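PDB 1Z5Z: helicase of the snf2/rad54 family from Sulfolobus solfataricus, which probably acts as a DNA-dependent SWI2/SNF2-type ATPase, of which this chain is the C-terminal helicase-like domain. Local coordinates for residues K76-Q90 against T119-I131. Residues are numbered along the deposited sequence; the frame is centred on the assembly and turned at random.
Sequences KQIVDHPALLKGGEQ and TQFVDMGKIIRNI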
loop_
_atom_site.group_PDB
_atom_site.type_symbol
_atom_site.label_atom_id
_atom_site.label_comp_id
_atom_site.label_asym_id
_atom_site.label_seq_id
_atom_site.Cartn_x
_atom_site.Cartn_y
_atom_site.Cartn_z
ATOM N N LYS A 76 6.847 2.728 -4.475
ATOM C CA LYS A 76 5.765 2.324 -3.604
ATOM C C LYS A 76 4.883 3.499 -3.336
ATOM O O LYS A 76 3.659 3.360 -3.233
ATOM C CB LYS A 76 6.287 1.767 -2.296
ATOM C CG LYS A 76 6.953 0.397 -2.369
ATOM C CD LYS A 76 7.466 0.076 -0.952
ATOM C CE LYS A 76 8.182 -1.254 -0.839
ATOM N NZ LYS A 76 8.786 -1.366 0.559
ATOM N N GLN A 77 5.478 4.686 -3.238
ATOM C CA GLN A 77 4.652 5.854 -2.981
ATOM C C GLN A 77 3.854 6.276 -4.216
ATOM O O GLN A 77 2.707 6.663 -4.095
ATOM C CB GLN A 77 5.514 7.019 -2.502
ATOM C CG GLN A 77 6.107 6.780 -1.104
ATOM C CD GLN A 77 7.075 7.909 -0.711
ATOM O OE1 GLN A 77 6.784 8.709 0.171
ATOM N NE2 GLN A 77 8.204 7.989 -1.405
ATOM N N ILE A 78 4.477 6.183 -5.387
ATOM C CA ILE A 78 3.829 6.558 -6.633
ATOM C C ILE A 78 2.605 5.688 -6.900
ATOM O O ILE A 78 1.550 6.210 -7.302
ATOM C CB ILE A 78 4.844 6.439 -7.834
ATOM C CG1 ILE A 78 5.849 7.618 -7.785
ATOM C CG2 ILE A 78 4.113 6.391 -9.161
ATOM C CD1 ILE A 78 6.909 7.526 -8.892
ATOM N N VAL A 79 2.713 4.382 -6.662
ATOM C CA VAL A 79 1.542 3.534 -6.920
ATOM C C VAL A 79 0.404 3.711 -5.924
ATOM O O VAL A 79 -0.694 3.183 -6.141
ATOM C CB VAL A 79 1.908 2.033 -7.001
ATOM C CG1 VAL A 79 2.979 1.833 -8.119
ATOM C CG2 VAL A 79 2.417 1.537 -5.645
ATOM N N ASP A 80 0.658 4.452 -4.837
ATOM C CA ASP A 80 -0.363 4.724 -3.837
ATOM C C ASP A 80 -1.043 6.037 -4.219
ATOM O O ASP A 80 -2.239 6.100 -4.322
ATOM C CB ASP A 80 0.274 4.877 -2.441
ATOM C CG ASP A 80 0.344 3.571 -1.680
ATOM O OD1 ASP A 80 0.161 2.476 -2.305
ATOM O OD2 ASP A 80 0.580 3.645 -0.455
ATOM N N HIS A 81 -0.261 7.104 -4.389
ATOM C CA HIS A 81 -0.832 8.398 -4.740
ATOM C C HIS A 81 0.249 9.402 -5.116
ATOM O O HIS A 81 1.165 9.688 -4.326
ATOM C CB HIS A 81 -1.639 8.951 -3.576
ATOM C CG HIS A 81 -2.603 10.027 -3.971
ATOM N ND1 HIS A 81 -2.209 11.205 -4.577
ATOM C CD2 HIS A 81 -3.956 10.080 -3.884
ATOM C CE1 HIS A 81 -3.276 11.933 -4.849
ATOM N NE2 HIS A 81 -4.349 11.272 -4.436
ATOM N N PRO A 82 0.148 9.978 -6.320
ATOM C CA PRO A 82 1.158 10.941 -6.744
ATOM C C PRO A 82 1.411 12.098 -5.770
ATOM O O PRO A 82 2.512 12.637 -5.734
ATOM C CB PRO A 82 0.640 11.409 -8.105
ATOM C CG PRO A 82 -0.820 11.147 -8.056
ATOM C CD PRO A 82 -0.889 9.816 -7.354
ATOM N N ALA A 83 0.428 12.466 -4.962
ATOM C CA ALA A 83 0.636 13.594 -4.022
ATOM C C ALA A 83 1.686 13.338 -2.917
ATOM O O ALA A 83 2.198 14.289 -2.293
ATOM C CB ALA A 83 -0.678 13.981 -3.384
ATOM N N LEU A 84 2.001 12.069 -2.647
ATOM C CA LEU A 84 3.003 11.772 -1.603
ATOM C C LEU A 84 4.392 12.318 -2.022
ATOM O O LEU A 84 5.243 12.563 -1.183
ATOM C CB LEU A 84 3.112 10.251 -1.379
ATOM C CG LEU A 84 1.870 9.539 -0.838
ATOM C CD1 LEU A 84 1.989 8.040 -1.038
ATOM C CD2 LEU A 84 1.704 9.879 0.652
ATOM N N LEU A 85 4.596 12.469 -3.335
ATOM C CA LEU A 85 5.845 12.942 -3.919
ATOM C C LEU A 85 5.751 14.297 -4.628
ATOM O O LEU A 85 6.739 15.014 -4.722
ATOM C CB LEU A 85 6.362 11.930 -4.946
ATOM C CG LEU A 85 7.047 10.678 -4.426
ATOM C CD1 LEU A 85 7.727 9.990 -5.580
ATOM C CD2 LEU A 85 8.090 11.061 -3.366
ATOM N N LYS A 86 4.586 14.632 -5.165
ATOM C CA LYS A 86 4.440 15.897 -5.888
ATOM C C LYS A 86 3.485 16.847 -5.220
ATOM O O LYS A 86 3.242 17.941 -5.709
ATOM C CB LYS A 86 3.938 15.658 -7.312
ATOM C CG LYS A 86 4.925 15.031 -8.245
ATOM C CD LYS A 86 4.205 14.466 -9.465
ATOM C CE LYS A 86 3.360 15.509 -10.164
ATOM N NZ LYS A 86 2.778 14.962 -11.422
ATOM N N GLY A 87 2.932 16.437 -4.094
ATOM C CA GLY A 87 1.954 17.280 -3.433
ATOM C C GLY A 87 0.813 17.515 -4.405
ATOM O O GLY A 87 0.564 16.705 -5.321
ATOM N N GLY A 88 0.104 18.619 -4.203
ATOM C CA GLY A 88 -0.990 18.916 -5.094
ATOM C C GLY A 88 -2.313 18.419 -4.565
ATOM O O GLY A 88 -2.452 18.086 -3.385
ATOM N N GLU A 89 -3.294 18.359 -5.450
ATOM C CA GLU A 89 -4.621 17.905 -5.092
ATOM C C GLU A 89 -4.574 16.446 -4.553
ATOM O O GLU A 89 -3.941 15.586 -5.170
ATOM C CB GLU A 89 -5.498 18.010 -6.345
ATOM C CG GLU A 89 -6.991 18.038 -6.088
ATOM C CD GLU A 89 -7.810 18.317 -7.351
ATOM N N GLN A 90 -5.224 16.197 -3.415
ATOM C CA GLN A 90 -5.309 14.862 -2.774
ATOM C C GLN A 90 -6.652 14.278 -3.159
ATOM O O GLN A 90 -7.528 14.022 -2.330
ATOM C CB GLN A 90 -5.254 14.981 -1.257
ATOM C CG GLN A 90 -3.938 15.468 -0.736
ATOM C CD GLN A 90 -3.921 15.537 0.790
ATOM O OE1 GLN A 90 -2.904 15.894 1.389
ATOM N NE2 GLN A 90 -5.049 15.192 1.424
ATOM N N THR A 119 -2.206 0.955 5.618
ATOM C CA THR A 119 -1.183 1.397 4.675
ATOM C C THR A 119 0.138 1.467 5.451
ATOM O O THR A 119 0.135 1.588 6.677
ATOM C CB THR A 119 -1.478 2.792 4.036
ATOM O OG1 THR A 119 -0.294 3.250 3.394
ATOM C CG2 THR A 119 -1.872 3.844 5.078
ATOM N N GLN A 120 1.266 1.367 4.753
ATOM C CA GLN A 120 2.574 1.402 5.426
ATOM C C GLN A 120 3.064 2.838 5.558
ATOM O O GLN A 120 4.106 3.068 6.175
ATOM C CB GLN A 120 3.618 0.629 4.603
ATOM C CG GLN A 120 3.920 1.241 3.231
ATOM C CD GLN A 120 4.655 0.254 2.327
ATOM O OE1 GLN A 120 4.039 -0.513 1.571
ATOM N NE2 GLN A 120 5.954 0.261 2.403
ATOM N N PHE A 121 2.349 3.796 4.950
ATOM C CA PHE A 121 2.781 5.205 5.015
ATOM C C PHE A 121 1.836 6.114 5.812
ATOM O O PHE A 121 0.631 6.213 5.504
ATOM C CB PHE A 121 2.884 5.800 3.608
ATOM C CG PHE A 121 3.861 5.087 2.686
ATOM C CD1 PHE A 121 3.406 4.500 1.519
ATOM C CD2 PHE A 121 5.241 5.060 2.964
ATOM C CE1 PHE A 121 4.279 3.882 0.611
ATOM C CE2 PHE A 121 6.135 4.440 2.041
ATOM C CZ PHE A 121 5.640 3.850 0.866
ATOM N N VAL A 122 2.369 6.804 6.812
ATOM C CA VAL A 122 1.540 7.695 7.598
ATOM C C VAL A 122 0.887 8.723 6.665
ATOM O O VAL A 122 -0.279 9.094 6.864
ATOM C CB VAL A 122 2.372 8.496 8.667
ATOM C CG1 VAL A 122 1.484 9.487 9.333
ATOM C CG2 VAL A 122 2.991 7.578 9.732
ATOM N N ASP A 123 1.615 9.190 5.646
ATOM C CA ASP A 123 1.054 10.206 4.766
ATOM C C ASP A 123 -0.090 9.703 3.907
ATOM O O ASP A 123 -1.053 10.439 3.647
ATOM C CB ASP A 123 2.152 10.827 3.894
ATOM C CG ASP A 123 3.122 11.645 4.716
ATOM O OD1 ASP A 123 2.652 12.217 5.719
ATOM O OD2 ASP A 123 4.324 11.707 4.377
ATOM N N MET A 124 0.010 8.455 3.463
ATOM C CA MET A 124 -1.076 7.888 2.676
ATOM C C MET A 124 -2.285 7.753 3.608
ATOM O O MET A 124 -3.408 8.018 3.207
ATOM C CB MET A 124 -0.700 6.518 2.098
ATOM C CG MET A 124 -1.714 6.077 0.996
ATOM S SD MET A 124 -1.816 7.273 -0.390
ATOM C CE MET A 124 -3.580 7.453 -0.536
ATOM N N GLY A 125 -2.032 7.351 4.861
ATOM C CA GLY A 125 -3.110 7.213 5.824
ATOM C C GLY A 125 -3.898 8.507 5.957
ATOM O O GLY A 125 -5.140 8.469 6.001
ATOM N N LYS A 126 -3.203 9.650 6.034
ATOM C CA LYS A 126 -3.886 10.941 6.163
ATOM C C LYS A 126 -4.689 11.286 4.911
ATOM O O LYS A 126 -5.804 11.807 5.002
ATOM C CB LYS A 126 -2.869 12.045 6.439
ATOM C CG LYS A 126 -2.283 11.976 7.814
ATOM C CD LYS A 126 -1.125 12.948 7.943
ATOM C CE LYS A 126 -0.869 13.245 9.403
ATOM N NZ LYS A 126 0.288 14.153 9.594
ATOM N N ILE A 127 -4.127 11.012 3.737
ATOM C CA ILE A 127 -4.830 11.285 2.488
ATOM C C ILE A 127 -6.139 10.463 2.443
ATOM O O ILE A 127 -7.227 10.987 2.166
ATOM C CB ILE A 127 -3.926 10.944 1.267
ATOM C CG1 ILE A 127 -2.890 12.064 1.068
ATOM C CG2 ILE A 127 -4.781 10.734 0.009
ATOM C CD1 ILE A 127 -1.782 11.711 0.092
ATOM N N ILE A 128 -6.035 9.178 2.744
ATOM C CA ILE A 128 -7.201 8.312 2.743
ATOM C C ILE A 128 -8.260 8.836 3.699
ATOM O O ILE A 128 -9.445 8.955 3.340
ATOM C CB ILE A 128 -6.817 6.916 3.181
ATOM C CG1 ILE A 128 -5.964 6.273 2.085
ATOM C CG2 ILE A 128 -8.051 6.082 3.409
ATOM C CD1 ILE A 128 -5.293 4.978 2.541
ATOM N N ARG A 129 -7.811 9.162 4.905
ATOM C CA ARG A 129 -8.678 9.661 5.962
ATOM C C ARG A 129 -9.370 10.980 5.491
ATOM O O ARG A 129 -10.587 11.154 5.652
ATOM C CB ARG A 129 -7.817 9.882 7.210
ATOM C CG ARG A 129 -8.563 9.875 8.523
ATOM C CD ARG A 129 -8.897 11.257 9.013
ATOM N NE ARG A 129 -7.755 11.890 9.679
ATOM C CZ ARG A 129 -6.963 12.743 9.059
ATOM N NH1 ARG A 129 -7.223 13.030 7.806
ATOM N NH2 ARG A 129 -5.918 13.285 9.665
ATOM N N ASN A 130 -8.601 11.885 4.890
ATOM C CA ASN A 130 -9.146 13.175 4.402
ATOM C C ASN A 130 -10.186 12.954 3.320
ATOM O O ASN A 130 -11.266 13.508 3.357
ATOM C CB ASN A 130 -8.018 14.047 3.835
ATOM C CG ASN A 130 -6.997 14.455 4.910
ATOM O OD1 ASN A 130 -7.305 14.418 6.076
ATOM N ND2 ASN A 130 -5.795 14.854 4.501
ATOM N N ILE A 131 -9.844 12.154 2.329
ATOM C CA ILE A 131 -10.772 11.881 1.259
ATOM C C ILE A 131 -12.093 11.298 1.768
ATOM O O ILE A 131 -13.177 11.765 1.369
ATOM C CB ILE A 131 -10.146 10.911 0.259
ATOM C CG1 ILE A 131 -9.100 11.655 -0.559
ATOM C CG2 ILE A 131 -11.228 10.230 -0.535
ATOM C CD1 ILE A 131 -8.238 10.790 -1.443
HETATM O O HOH W 1 4.747 12.281 1.499
#
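A single water joins Leu84 to Asp123, donating to Leu84 O at 2.7 Å and to Asp123 OD2 at 3.0 Å; this water bridges residues 76-90 and 119-131, and much of the remaining contact is side-chain packing. Phe121, at the N-cap position of helix 122-136, lays its ring against Lys76 and Gln77 of helix 61-78. Gln77 CG sits over one face, nearer the ring's CZ side than its centre, in a CH-pi contact 3.9 Å from the centroid, while CG of Gln120 covers the centre of the opposite face. Lys76 CB and Asp80 OD2 lie at the ring edge, the carboxylate plane turned 81° from the ring, and Asp80 OD1 forms a salt bridge with Lys97. Without the ring, as with an alanine here, a gap is likely to open between Gln77 and Gln120, and Asp80 OD2 would lose its neighbour at the ring edge. In the RecA-like parallel sheet of this helicase domain, strand 115-119 runs into helix 122-136 through Thr119, whose OG1 accepts from Phe121 N in an ST turn and also bonds Asp191. Met124 leaves its helix with CG anti to the backbone N (chi1 -166°), and the turn at chi2 (58°) sets SD 3.6 Å from His81 CB. The His81 ring is held by Ala83 N, which donates to ND1 almost in the ring plane, and by NE2 bonding to Ser91 O. Further along, Leu84 CD2 packs 3.4 Å from Asp123 CB and also reaches Ile127 CD1, while the Gln90 side chain lies across Ile127, with its CD 3.6 Å from Ile127 CG1.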